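Local coordinates for heat shock protein, putative (Plasmodium falciparum, PDB 1Y6Z) that is a putative Hsp90-family heat shock protein, represented here by its middle domain, and probably works as an ATP-dependent chaperone for unfolded proteins, at residues L190-Y193 and I194-M197; S220-K223 and L224-N228; L158-G161 and V162-K166; L57-E60 and L61-N64; K12-E16 and N17-S21. All blocks are in the same frame, centred on the assembly; numbering follows the deposited sequence.

In the fold
All five contacts are local ones, at helix ends or tight turns, spread along the middle domain of an Hsp90-family protein. In chain order, contact 5 starts helix 16-27, contact 4 turns the loop between strands 47-53 and 73-77, contact 3 ends helix 145-164, and contacts 1 and 2 end helices 190-195 and 222-226 beside the parallel sheet of strands 204-208, 231-234 and 256-258. None touches another: the nearest atoms of contacts 1 and 2 are about 6 Å apart, and those of contacts 3 and 4 about 9 Å. Contacts 2 and 5, on opposite sides of the chain's centre, have centres about 53 Å apart. In Hsp90 relatives the nucleotide sits mainly in the separate N-terminal domain.

Contact 1. Residues L190-Y193 and I194-M197; sequences LDSY and IENM
Tyr193 and Met197 meet one turn apart at the end of helix 190-195, where the ring atom CE2 of Tyr193 lies 4.0 Å from CG of Met197 and the methionine chain comes at the ring obliquely. CG of Tyr193 stands anti to its own nitrogen (chi1 -178°), which leaves the ring beside the carbonyl and leaning toward the end of the helix. A chi1 of -70° sets CG of Met197 beside its backbone nitrogen. On another side of the turn, Glu195 CB rests 3.2 Å from Ser192 O, and its extended chain passes back over that residue.

The frame beneath is helical. Ile194 N reaches Leu190 O at 2.8 Å, and Glu195 N reaches Asp191 O at 2.9 Å. Asn196, the first residue to leave helical angles, gives only weak bonds from its N, at 3.1 Å to Ser192 O and 3.0 Å to Tyr193 O, as expected where a helix frays into a loop.

Farther out, Tyr193 OH is hydrogen-bonded to Asp230 O and Tyr205 N, while Asp191 OD2 takes a salt bridge from Lys252 and a bond from Tyr251. Across the subunit interface, Glu195 OE2 comes close to Glu42 OE2 of the second subunit. Tyr193 is buried, and its hydroxyl is satisfied by backbone partners at its end while the ring packs on Met197 and Leu232, whereas the two neighbouring glutamates might raise each other's proton affinity.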
loop_
_atom_site.group_PDB
_atom_site.type_symbol
_atom_site.label_atom_id
_atom_site.label_comp_id
_atom_site.label_asym_id
_atom_site.label_seq_id
_atom_site.Cartn_x
_atom_site.Cartn_y
_atom_site.Cartn_z
ATOM N N LEU B 190 -4.123 -14.980 -4.905
ATOM C CA LEU B 190 -2.916 -15.650 -4.457
ATOM C C LEU B 190 -2.830 -15.756 -2.910
ATOM O O LEU B 190 -2.421 -16.801 -2.355
ATOM C CB LEU B 190 -1.663 -15.033 -5.073
ATOM C CG LEU B 190 -1.557 -15.019 -6.637
ATOM C CD1 LEU B 190 -0.229 -14.324 -7.129
ATOM C CD2 LEU B 190 -1.676 -16.437 -7.225
ATOM N N ASP B 191 -3.213 -14.703 -2.213
ATOM C CA ASP B 191 -3.064 -14.710 -0.747
ATOM C C ASP B 191 -3.974 -15.777 -0.116
ATOM O O ASP B 191 -3.602 -16.391 0.891
ATOM C CB ASP B 191 -3.379 -13.335 -0.168
ATOM C CG ASP B 191 -2.364 -12.265 -0.583
ATOM O OD1 ASP B 191 -2.773 -11.102 -0.590
ATOM O OD2 ASP B 191 -1.158 -12.533 -0.863
ATOM N N SER B 192 -5.130 -16.011 -0.714
ATOM C CA SER B 192 -6.035 -17.021 -0.241
ATOM C C SER B 192 -5.463 -18.412 -0.513
ATOM O O SER B 192 -5.587 -19.291 0.338
ATOM C CB SER B 192 -7.422 -16.904 -0.848
ATOM O OG SER B 192 -8.046 -15.680 -0.499
ATOM N N TYR B 193 -4.828 -18.579 -1.674
ATOM C CA TYR B 193 -4.076 -19.798 -1.947
ATOM C C TYR B 193 -3.026 -20.018 -0.869
ATOM O O TYR B 193 -2.921 -21.124 -0.343
ATOM C CB TYR B 193 -3.435 -19.800 -3.340
ATOM C CG TYR B 193 -2.664 -21.068 -3.723
ATOM C CD1 TYR B 193 -3.140 -21.931 -4.710
ATOM C CD2 TYR B 193 -1.445 -21.377 -3.121
ATOM C CE1 TYR B 193 -2.414 -23.054 -5.094
ATOM C CE2 TYR B 193 -0.749 -22.525 -3.461
ATOM C CZ TYR B 193 -1.230 -23.357 -4.437
ATOM O OH TYR B 193 -0.474 -24.483 -4.756
ATOM N N ILE B 194 -2.209 -18.998 -0.609
ATOM C CA ILE B 194 -1.160 -19.078 0.402
ATOM C C ILE B 194 -1.730 -19.517 1.766
ATOM O O ILE B 194 -1.166 -20.400 2.410
ATOM C CB ILE B 194 -0.387 -17.744 0.554
ATOM C CG1 ILE B 194 0.518 -17.524 -0.672
ATOM C CG2 ILE B 194 0.442 -17.748 1.875
ATOM C CD1 ILE B 194 1.132 -16.139 -0.800
ATOM N N GLU B 195 -2.854 -18.900 2.159
ATOM C CA GLU B 195 -3.644 -19.201 3.368
ATOM C C GLU B 195 -4.003 -20.681 3.486
ATOM O O GLU B 195 -3.987 -21.263 4.578
ATOM C CB GLU B 195 -4.915 -18.314 3.358
ATOM C CG GLU B 195 -6.255 -18.962 3.762
ATOM C CD GLU B 195 -7.537 -18.157 3.357
ATOM O OE1 GLU B 195 -8.564 -18.797 3.048
ATOM O OE2 GLU B 195 -7.557 -16.899 3.370
ATOM N N ASN B 196 -4.308 -21.278 2.343
ATOM C CA ASN B 196 -4.798 -22.642 2.268
ATOM C C ASN B 196 -3.712 -23.689 2.067
ATOM O O ASN B 196 -4.024 -24.846 1.891
ATOM C CB ASN B 196 -5.870 -22.754 1.180
ATOM C CG ASN B 196 -7.210 -22.249 1.639
ATOM O OD1 ASN B 196 -7.705 -22.669 2.696
ATOM N ND2 ASN B 196 -7.810 -21.328 0.864
ATOM N N MET B 197 -2.450 -23.293 2.108
ATOM C CA MET B 197 -1.328 -24.213 1.827
ATOM C C MET B 197 -1.208 -25.279 2.927
ATOM O O MET B 197 -1.391 -25.000 4.096
ATOM C CB MET B 197 0.017 -23.478 1.683
ATOM C CG MET B 197 0.191 -22.579 0.405
ATOM S SD MET B 197 1.754 -21.723 0.253
ATOM C CE MET B 197 2.869 -22.996 -0.251
#

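Contact 2. Residues S220-K223 and L224-N228; sequences SLEK and LKALN
Leu221 O takes the N-H of Lys225 at 2.8 Å in a nearly straight bond, with an angle of 173° at the hydrogen. The next two rungs bend progressively: Ala226 N gives to Glu222 O, also at 2.8 Å, and Leu227 N gives to Lys223 O at 2.9 Å with an angle of only 130°. Leu227 N and Asn228 N add weak bonds to Leu224 O and Lys225 O. Asn228 then takes a positive phi of 56°, and this reversal, with its bonds back into the last turn, is the Schellman motif that ends helix 222-226. At the other end, water 1 accepts from Leu224 N at 3.1 Å and lies near Ser220 O.

Among the side chains, Lys223 and Leu227 run side by side in the same direction, so that CE of the lysine lies 3.9 Å from CD1 of the leucine. The methyl lies along the lysine chain as far as its end. Lys225 bends back instead: with CG beside its own nitrogen, its chain turns at chi3 and brings CE to 4.1 Å from Leu221 CB, and its NZ is hydrogen-bonded to Gln216 O.

Leu221 and Leu224 touch loosely, CD2 of the former to CD1 of the latter at 4.4 Å. Both face the parallel sheet, Leu221 against Ile207, Leu224 against Tyr205 and both against Val231, so the short helix packs on strands 204-208 and 231-234.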
loop_
_atom_site.group_PDB
_atom_site.type_symbol
_atom_site.label_atom_id
_atom_site.label_comp_id
_atom_site.label_asym_id
_atom_site.label_seq_id
_atom_site.Cartn_x
_atom_site.Cartn_y
_atom_site.Cartn_z
ATOM N N SER B 220 -0.418 -35.288 -15.304
ATOM C CA SER B 220 0.698 -34.598 -14.633
ATOM C C SER B 220 0.363 -34.050 -13.242
ATOM O O SER B 220 1.247 -33.665 -12.499
ATOM C CB SER B 220 1.203 -33.455 -15.522
ATOM O OG SER B 220 0.102 -32.702 -16.021
ATOM N N LEU B 221 -0.919 -34.038 -12.890
ATOM C CA LEU B 221 -1.384 -33.559 -11.586
ATOM C C LEU B 221 -1.396 -34.612 -10.467
ATOM O O LEU B 221 -1.512 -34.252 -9.287
ATOM C CB LEU B 221 -2.773 -32.935 -11.723
ATOM C CG LEU B 221 -2.775 -31.490 -12.240
ATOM C CD1 LEU B 221 -4.197 -31.062 -12.522
ATOM C CD2 LEU B 221 -2.054 -30.516 -11.267
ATOM N N GLU B 222 -1.277 -35.900 -10.825
ATOM C CA GLU B 222 -1.395 -36.991 -9.846
ATOM C C GLU B 222 -0.612 -36.826 -8.526
ATOM O O GLU B 222 -1.217 -36.934 -7.464
ATOM C CB GLU B 222 -1.060 -38.355 -10.482
ATOM C CG GLU B 222 -2.037 -39.474 -10.099
ATOM C CD GLU B 222 -2.063 -39.842 -8.615
ATOM O OE1 GLU B 222 -2.814 -39.185 -7.841
ATOM O OE2 GLU B 222 -1.363 -40.826 -8.229
ATOM N N LYS B 223 0.699 -36.567 -8.592
ATOM C CA LYS B 223 1.490 -36.392 -7.360
ATOM C C LYS B 223 1.025 -35.229 -6.502
ATOM O O LYS B 223 0.972 -35.334 -5.269
ATOM C CB LYS B 223 2.998 -36.252 -7.595
ATOM C CG LYS B 223 3.745 -35.739 -6.296
ATOM C CD LYS B 223 5.272 -35.856 -6.342
ATOM C CE LYS B 223 5.981 -34.744 -5.518
ATOM N NZ LYS B 223 6.765 -35.180 -4.307
ATOM N N LEU B 224 0.681 -34.127 -7.160
ATOM C CA LEU B 224 0.139 -32.993 -6.430
ATOM C C LEU B 224 -1.200 -33.301 -5.808
ATOM O O LEU B 224 -1.397 -32.987 -4.647
ATOM C CB LEU B 224 0.120 -31.714 -7.300
ATOM C CG LEU B 224 1.550 -31.284 -7.634
ATOM C CD1 LEU B 224 1.547 -30.287 -8.751
ATOM C CD2 LEU B 224 2.301 -30.704 -6.403
ATOM N N LYS B 225 -2.132 -33.909 -6.549
ATOM C CA LYS B 225 -3.401 -34.295 -5.935
ATOM C C LYS B 225 -3.208 -35.340 -4.812
ATOM O O LYS B 225 -3.944 -35.369 -3.832
ATOM C CB LYS B 225 -4.350 -34.897 -6.961
ATOM C CG LYS B 225 -4.679 -34.013 -8.191
ATOM C CD LYS B 225 -5.878 -34.593 -8.926
ATOM C CE LYS B 225 -5.489 -35.499 -10.074
ATOM N NZ LYS B 225 -6.339 -35.299 -11.331
ATOM N N ALA B 226 -2.191 -36.180 -4.974
ATOM C CA ALA B 226 -1.864 -37.203 -3.987
ATOM C C ALA B 226 -1.292 -36.480 -2.782
ATOM O O ALA B 226 -1.354 -36.980 -1.677
ATOM C CB ALA B 226 -0.851 -38.171 -4.579
ATOM N N LEU B 227 -0.749 -35.270 -2.989
ATOM C CA LEU B 227 -0.381 -34.443 -1.818
ATOM C C LEU B 227 -1.517 -33.548 -1.283
ATOM O O LEU B 227 -1.346 -32.890 -0.253
ATOM C CB LEU B 227 0.887 -33.629 -2.100
ATOM C CG LEU B 227 2.186 -34.448 -1.942
ATOM C CD1 LEU B 227 3.407 -33.834 -2.670
ATOM C CD2 LEU B 227 2.496 -34.685 -0.503
ATOM N N ASN B 228 -2.683 -33.587 -1.949
ATOM C CA ASN B 228 -3.813 -32.704 -1.645
ATOM C C ASN B 228 -3.419 -31.223 -1.715
ATOM O O ASN B 228 -3.881 -30.396 -0.914
ATOM C CB ASN B 228 -4.381 -33.028 -0.266
ATOM C CG ASN B 228 -5.051 -34.405 -0.224
ATOM O OD1 ASN B 228 -6.106 -34.604 -0.829
ATOM N ND2 ASN B 228 -4.405 -35.366 0.448
HETATM O O HOH W 1 1.578 -33.534 -10.105
#

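Contact 3. Residues L158-G161 and V162-K166; sequences LKIG and VVEDK
This is a helix-end contact: residues 158-161 and 162-166 form the last turns of the long helix 145-164, in a largely buried part of the chain near its centre. Along one flank Ile160 and Glu164 lie side by side, pointing the same way, with the branch methyl CG2 of Ile160 only 3.4 Å from CD of Glu164. Both carboxylate oxygens of Glu164 are near that same methyl, so one face of the carboxylate lies against the methyl. CG of Glu164 stands beside the backbone nitrogen (chi1 -55°) and the chain runs out extended, which carries the carboxylate alongside the isoleucine methyl, where OE2 makes a salt bridge with Arg92.

The backbone is an alpha-helix of successive i to i+4 bonds. Val162 N meets Leu158 O at 2.9 Å, Val163 N meets Lys159 O at a longer 3.3 Å, and Glu164 N meets Ile160 O at 2.7 Å. The last rung, Asp165 N to Gly161 O at 2.7 Å, is made by a residue that has already left helical angles, so it closes the helix while the chain turns away.

CB of Asp165 lies 3.2 Å from Gly161 O, and its carboxylate accepts from Asn168 N and from Trp93 NE1. Val162 brings CG2 to 3.5 Å from Leu158 O, and both residues pack on Ile172 of helix 169-173. Lys159 extends to a salt bridge with Asp239 of helix 237-249.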
loop_
_atom_site.group_PDB
_atom_site.type_symbol
_atom_site.label_atom_id
_atom_site.label_comp_id
_atom_site.label_asym_id
_atom_site.label_seq_id
_atom_site.Cartn_x
_atom_site.Cartn_y
_atom_site.Cartn_z
ATOM N N LEU B 158 -4.222 -6.249 -15.583
ATOM C CA LEU B 158 -3.474 -6.417 -14.308
ATOM C C LEU B 158 -2.431 -7.517 -14.463
ATOM O O LEU B 158 -1.284 -7.366 -14.026
ATOM C CB LEU B 158 -4.467 -6.704 -13.206
ATOM C CG LEU B 158 -5.084 -5.475 -12.526
ATOM C CD1 LEU B 158 -5.918 -4.563 -13.473
ATOM C CD2 LEU B 158 -5.944 -5.957 -11.313
ATOM N N LYS B 159 -2.803 -8.585 -15.203
ATOM C CA LYS B 159 -1.905 -9.750 -15.456
ATOM C C LYS B 159 -0.717 -9.288 -16.229
ATOM O O LYS B 159 0.401 -9.643 -15.890
ATOM C CB LYS B 159 -2.651 -10.879 -16.156
ATOM C CG LYS B 159 -3.524 -11.700 -15.203
ATOM C CD LYS B 159 -4.525 -12.567 -15.993
ATOM C CE LYS B 159 -5.587 -13.172 -15.103
ATOM N NZ LYS B 159 -6.703 -13.653 -16.055
ATOM N N ILE B 160 -0.953 -8.414 -17.224
ATOM C CA ILE B 160 0.158 -7.769 -17.975
ATOM C C ILE B 160 0.986 -6.856 -17.055
ATOM O O ILE B 160 2.213 -6.838 -17.149
ATOM C CB ILE B 160 -0.356 -7.024 -19.209
ATOM C CG1 ILE B 160 -0.806 -8.027 -20.278
ATOM C CG2 ILE B 160 0.736 -6.059 -19.831
ATOM C CD1 ILE B 160 -1.909 -7.435 -21.120
ATOM N N GLY B 161 0.318 -6.118 -16.171
ATOM C CA GLY B 161 1.035 -5.317 -15.166
ATOM C C GLY B 161 2.040 -6.123 -14.331
ATOM O O GLY B 161 3.173 -5.662 -14.089
ATOM N N VAL B 162 1.606 -7.298 -13.885
ATOM C CA VAL B 162 2.474 -8.265 -13.155
ATOM C C VAL B 162 3.744 -8.627 -13.977
ATOM O O VAL B 162 4.877 -8.702 -13.420
ATOM C CB VAL B 162 1.705 -9.560 -12.775
ATOM C CG1 VAL B 162 2.684 -10.627 -12.219
ATOM C CG2 VAL B 162 0.552 -9.271 -11.786
ATOM N N VAL B 163 3.550 -8.880 -15.276
ATOM C CA VAL B 163 4.668 -9.124 -16.224
ATOM C C VAL B 163 5.534 -7.877 -16.391
ATOM O O VAL B 163 6.786 -7.923 -16.266
ATOM C CB VAL B 163 4.105 -9.583 -17.632
ATOM C CG1 VAL B 163 5.236 -9.864 -18.660
ATOM C CG2 VAL B 163 3.211 -10.787 -17.475
ATOM N N GLU B 164 4.881 -6.724 -16.647
ATOM C CA GLU B 164 5.596 -5.522 -17.145
ATOM C C GLU B 164 5.942 -4.423 -16.182
ATOM O O GLU B 164 6.795 -3.592 -16.471
ATOM C CB GLU B 164 4.853 -4.903 -18.344
ATOM C CG GLU B 164 4.635 -5.890 -19.443
ATOM C CD GLU B 164 3.981 -5.324 -20.662
ATOM O OE1 GLU B 164 3.556 -4.138 -20.655
ATOM O OE2 GLU B 164 3.837 -6.106 -21.622
ATOM N N ASP B 165 5.319 -4.399 -15.026
ATOM C CA ASP B 165 5.521 -3.258 -14.151
ATOM C C ASP B 165 6.378 -3.744 -12.950
ATOM O O ASP B 165 5.859 -4.073 -11.877
ATOM C CB ASP B 165 4.166 -2.619 -13.751
ATOM C CG ASP B 165 4.333 -1.425 -12.790
ATOM O OD1 ASP B 165 5.417 -1.305 -12.186
ATOM O OD2 ASP B 165 3.399 -0.624 -12.620
ATOM N N LYS B 166 7.685 -3.782 -13.176
ATOM C CA LYS B 166 8.638 -4.301 -12.190
ATOM C C LYS B 166 8.404 -3.768 -10.767
ATOM O O LYS B 166 8.278 -4.544 -9.806
ATOM C CB LYS B 166 10.087 -4.015 -12.656
ATOM C CG LYS B 166 11.175 -4.540 -11.670
ATOM C CD LYS B 166 10.932 -5.941 -11.243
ATOM C CE LYS B 166 12.190 -6.651 -10.774
ATOM N NZ LYS B 166 11.840 -8.043 -10.340
#

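Contact 4. Residues L57-E60 and L61-N64; sequences LPWE and LSKN
Leu57 and Leu61 make one of the two apolar touches across this turn, CD1 of Leu57 lying 4.0 Å from CB of Leu61 as the two side chains cross at about a right angle. With CG anti to its nitrogen (chi1 -164°), Leu57 lays both branches along the second segment, and CD2 comes to 3.5 Å from Leu61 O. Pro58 meets the same leucine differently: the ring and Leu61 lie side by side, and Pro58 CD is 4.0 Å from Leu61 CD1. Leu61, the buried residue of the group, is therefore touched by both neighbours, one crossing it and one running alongside. A further contact joins the indole of Trp59 to Ser62, where CE3 of the ring stands 3.9 Å from CB of the serine, approached at an oblique angle.

The polar part is backbone alone. Leu61 N donates to Pro58 O at 2.9 Å, and Ser62 N donates to Trp59 O at 3.0 Å. Each spans three residues, the spacing of a 3-10 turn, and in each the donor stands well above the carbonyl plane, by 57° and 63°. Consecutive i to i+3 bonds of this kind wind the chain tightly between Pro58 and Ser62.

One charged group is committed outside: Glu60 OE1 makes a salt bridge with Arg98, at the start of strand 98-103.

The turn lies in the connection from strand 47-53 to strand 73-77, against helix 145-164. Leu57 packs on Phe154, Lys156 and Tyr157 of that helix, and Leu61 on Tyr157 as well as on Thr95 and Phe96.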
loop_
_atom_site.group_PDB
_atom_site.type_symbol
_atom_site.label_atom_id
_atom_site.label_comp_id
_atom_site.label_asym_id
_atom_site.label_seq_id
_atom_site.Cartn_x
_atom_site.Cartn_y
_atom_site.Cartn_z
ATOM N N LEU B 57 -15.158 -2.175 -21.435
ATOM C CA LEU B 57 -13.922 -1.925 -22.192
ATOM C C LEU B 57 -14.062 -0.669 -23.072
ATOM O O LEU B 57 -15.049 -0.568 -23.843
ATOM C CB LEU B 57 -13.566 -3.183 -22.978
ATOM C CG LEU B 57 -12.201 -3.417 -23.582
ATOM C CD1 LEU B 57 -11.065 -3.287 -22.484
ATOM C CD2 LEU B 57 -12.195 -4.794 -24.303
ATOM N N PRO B 58 -13.137 0.328 -22.957
ATOM C CA PRO B 58 -13.264 1.448 -23.887
ATOM C C PRO B 58 -13.217 0.954 -25.341
ATOM O O PRO B 58 -12.613 -0.074 -25.617
ATOM C CB PRO B 58 -12.026 2.309 -23.586
ATOM C CG PRO B 58 -11.729 2.042 -22.124
ATOM C CD PRO B 58 -12.075 0.578 -21.941
ATOM N N TRP B 59 -13.861 1.678 -26.247
ATOM C CA TRP B 59 -13.938 1.214 -27.641
ATOM C C TRP B 59 -12.546 1.243 -28.283
ATOM O O TRP B 59 -12.191 0.351 -29.072
ATOM C CB TRP B 59 -15.007 2.032 -28.444
ATOM C CG TRP B 59 -16.413 1.710 -27.915
ATOM C CD1 TRP B 59 -17.193 2.476 -27.107
ATOM C CD2 TRP B 59 -17.073 0.449 -28.028
ATOM N NE1 TRP B 59 -18.350 1.777 -26.765
ATOM C CE2 TRP B 59 -18.280 0.530 -27.325
ATOM C CE3 TRP B 59 -16.753 -0.749 -28.683
ATOM C CZ2 TRP B 59 -19.168 -0.558 -27.235
ATOM C CZ3 TRP B 59 -17.641 -1.821 -28.625
ATOM C CH2 TRP B 59 -18.857 -1.707 -27.929
ATOM N N GLU B 60 -11.732 2.235 -27.936
ATOM C CA GLU B 60 -10.312 2.242 -28.338
ATOM C C GLU B 60 -9.565 0.930 -28.004
ATOM O O GLU B 60 -8.542 0.639 -28.615
ATOM C CB GLU B 60 -9.532 3.377 -27.652
ATOM C CG GLU B 60 -10.030 4.765 -27.910
ATOM C CD GLU B 60 -11.071 5.208 -26.882
ATOM O OE1 GLU B 60 -11.418 4.392 -26.019
ATOM O OE2 GLU B 60 -11.562 6.358 -26.944
ATOM N N LEU B 61 -10.090 0.132 -27.070
ATOM C CA LEU B 61 -9.403 -1.066 -26.642
ATOM C C LEU B 61 -10.172 -2.322 -26.977
ATOM O O LEU B 61 -9.884 -3.398 -26.462
ATOM C CB LEU B 61 -9.157 -1.016 -25.110
ATOM C CG LEU B 61 -8.364 0.208 -24.627
ATOM C CD1 LEU B 61 -8.266 0.145 -23.075
ATOM C CD2 LEU B 61 -6.994 0.099 -25.298
ATOM N N SER B 62 -11.191 -2.186 -27.796
ATOM C CA SER B 62 -12.059 -3.329 -28.043
ATOM C C SER B 62 -11.638 -4.141 -29.270
ATOM O O SER B 62 -12.360 -5.060 -29.678
ATOM C CB SER B 62 -13.486 -2.855 -28.224
ATOM O OG SER B 62 -14.273 -3.982 -28.640
ATOM N N LYS B 63 -10.549 -3.746 -29.917
ATOM C CA LYS B 63 -10.037 -4.492 -31.090
ATOM C C LYS B 63 -8.696 -5.132 -30.760
ATOM O O LYS B 63 -8.579 -6.336 -30.816
ATOM C CB LYS B 63 -9.938 -3.619 -32.342
ATOM C CG LYS B 63 -11.306 -3.242 -32.963
ATOM C CD LYS B 63 -11.104 -2.194 -34.098
ATOM C CE LYS B 63 -12.433 -1.704 -34.696
ATOM N NZ LYS B 63 -12.335 -0.422 -35.453
ATOM N N ASN B 64 -7.699 -4.329 -30.431
ATOM C CA ASN B 64 -6.473 -4.825 -29.804
ATOM C C ASN B 64 -6.406 -4.447 -28.315
ATOM O O ASN B 64 -6.840 -3.367 -27.926
ATOM C CB ASN B 64 -5.239 -4.227 -30.491
ATOM C CG ASN B 64 -3.936 -4.908 -30.066
ATOM O OD1 ASN B 64 -3.013 -4.244 -29.559
ATOM N ND2 ASN B 64 -3.868 -6.257 -30.236
#

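Contact 5. Residues K12-E16 and N17-S21; sequences KSLTE and NDYYS
Glu16 O accepts from Tyr20 N at 2.9 Å with an angle of 172° at the hydrogen, the first strong rung of helix 16-27, while Thr15 O takes only weak bonds from Asp18 N and Tyr19 N. Thr15 sits at the N-cap. Its OG1, held between backbone nitrogen and carbonyl at chi1 60°, accepts from Asp18 N at 3.2 Å, and Asp18 OD2 in return accepts from Thr15 N at 3.0 Å, the donor standing above the carboxylate plane. This reciprocal pair is a capping box.

Glu16 lies over one face of the Tyr20 ring: its CG is 3.8 Å from the ring centroid, a CH-pi contact. The carboxylate continues across the ring, nearly parallel to it with planes 12° apart. Leu14 crosses the Tyr19 side chain at about a right angle, CD1 lying 3.6 Å from CZ of the tyrosine, whose OH is hydrogen-bonded to His38 and whose ring stacks on Tyr36. Asn17 O takes both N and OG of Ser21, from opposite faces of its plane.

The box thus gives the first-turn N-H of Asp18 a side-chain acceptor and ties the N-H of the cap residue Thr15 to the Asp18 carboxylate, and the negative charge of Asp18 would probably interact favourably with the helix dipole.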
loop_
_atom_site.group_PDB
_atom_site.type_symbol
_atom_site.label_atom_id
_atom_site.label_comp_id
_atom_site.label_asym_id
_atom_site.label_seq_id
_atom_site.Cartn_x
_atom_site.Cartn_y
_atom_site.Cartn_z
ATOM N N LYS B 12 -15.981 17.855 -1.647
ATOM C CA LYS B 12 -16.943 17.761 -0.546
ATOM C C LYS B 12 -18.351 18.179 -0.887
ATOM O O LYS B 12 -19.277 17.707 -0.265
ATOM C CB LYS B 12 -16.456 18.514 0.693
ATOM C CG LYS B 12 -15.404 17.740 1.475
ATOM C CD LYS B 12 -14.418 18.678 2.142
ATOM C CE LYS B 12 -13.139 18.861 1.328
ATOM N NZ LYS B 12 -12.385 20.068 1.809
ATOM N N SER B 13 -18.517 19.069 -1.849
ATOM C CA SER B 13 -19.842 19.492 -2.239
ATOM C C SER B 13 -20.432 18.591 -3.340
ATOM O O SER B 13 -21.660 18.460 -3.448
ATOM C CB SER B 13 -19.828 20.941 -2.724
ATOM O OG SER B 13 -21.150 21.490 -2.583
ATOM N N LEU B 14 -19.548 17.961 -4.119
ATOM C CA LEU B 14 -19.894 17.085 -5.267
ATOM C C LEU B 14 -20.579 15.761 -4.902
ATOM O O LEU B 14 -20.217 15.110 -3.942
ATOM C CB LEU B 14 -18.598 16.800 -6.080
ATOM C CG LEU B 14 -17.792 18.057 -6.501
ATOM C CD1 LEU B 14 -16.406 17.766 -7.155
ATOM C CD2 LEU B 14 -18.639 18.901 -7.381
ATOM N N THR B 15 -21.545 15.317 -5.712
ATOM C CA THR B 15 -22.157 14.024 -5.481
ATOM C C THR B 15 -21.546 12.996 -6.443
ATOM O O THR B 15 -20.918 13.369 -7.437
ATOM C CB THR B 15 -23.685 14.055 -5.787
ATOM O OG1 THR B 15 -23.895 14.428 -7.160
ATOM C CG2 THR B 15 -24.453 14.960 -4.825
ATOM N N GLU B 16 -21.743 11.719 -6.168
ATOM C CA GLU B 16 -21.399 10.694 -7.133
ATOM C C GLU B 16 -21.902 11.004 -8.525
ATOM O O GLU B 16 -21.178 10.827 -9.500
ATOM C CB GLU B 16 -21.940 9.328 -6.728
ATOM C CG GLU B 16 -21.280 8.169 -7.512
ATOM C CD GLU B 16 -21.872 6.816 -7.195
ATOM O OE1 GLU B 16 -23.058 6.580 -7.501
ATOM O OE2 GLU B 16 -21.136 5.953 -6.691
ATOM N N ASN B 17 -23.125 11.503 -8.615
ATOM C CA ASN B 17 -23.728 11.807 -9.901
ATOM C C ASN B 17 -22.997 12.907 -10.642
ATOM O O ASN B 17 -22.951 12.852 -11.860
ATOM C CB ASN B 17 -25.201 12.175 -9.782
ATOM C CG ASN B 17 -25.870 12.302 -11.156
ATOM O OD1 ASN B 17 -26.210 11.293 -11.774
ATOM N ND2 ASN B 17 -26.011 13.544 -11.658
ATOM N N ASP B 18 -22.439 13.889 -9.925
ATOM C CA ASP B 18 -21.647 14.949 -10.504
ATOM C C ASP B 18 -20.390 14.352 -11.205
ATOM O O ASP B 18 -20.019 14.766 -12.276
ATOM C CB ASP B 18 -21.179 15.940 -9.441
ATOM C CG ASP B 18 -22.306 16.846 -8.938
ATOM O OD1 ASP B 18 -23.269 17.058 -9.699
ATOM O OD2 ASP B 18 -22.217 17.310 -7.784
ATOM N N TYR B 19 -19.759 13.384 -10.544
ATOM C CA TYR B 19 -18.563 12.713 -11.115
ATOM C C TYR B 19 -18.928 11.808 -12.316
ATOM O O TYR B 19 -18.235 11.794 -13.357
ATOM C CB TYR B 19 -17.894 11.904 -10.000
ATOM C CG TYR B 19 -17.086 12.750 -9.021
ATOM C CD1 TYR B 19 -17.561 13.015 -7.752
ATOM C CD2 TYR B 19 -15.836 13.295 -9.389
ATOM C CE1 TYR B 19 -16.796 13.774 -6.833
ATOM C CE2 TYR B 19 -15.066 14.018 -8.486
ATOM C CZ TYR B 19 -15.562 14.269 -7.214
ATOM O OH TYR B 19 -14.783 15.008 -6.309
ATOM N N TYR B 20 -19.978 11.025 -12.142
ATOM C CA TYR B 20 -20.465 10.147 -13.234
ATOM C C TYR B 20 -20.898 10.950 -14.454
ATOM O O TYR B 20 -20.570 10.582 -15.571
ATOM C CB TYR B 20 -21.631 9.317 -12.749
ATOM C CG TYR B 20 -21.307 8.105 -11.926
ATOM C CD1 TYR B 20 -20.057 7.933 -11.282
ATOM C CD2 TYR B 20 -22.285 7.120 -11.737
ATOM C CE1 TYR B 20 -19.815 6.815 -10.483
ATOM C CE2 TYR B 20 -22.024 6.009 -10.950
ATOM C CZ TYR B 20 -20.778 5.859 -10.347
ATOM O OH TYR B 20 -20.498 4.740 -9.580
ATOM N N SER B 21 -21.623 12.065 -14.272
ATOM C CA SER B 21 -22.012 12.949 -15.399
ATOM C C SER B 21 -20.842 13.605 -16.090
ATOM O O SER B 21 -20.817 13.698 -17.302
ATOM C CB SER B 21 -22.987 14.053 -14.952
ATOM O OG SER B 21 -24.046 13.420 -14.263
#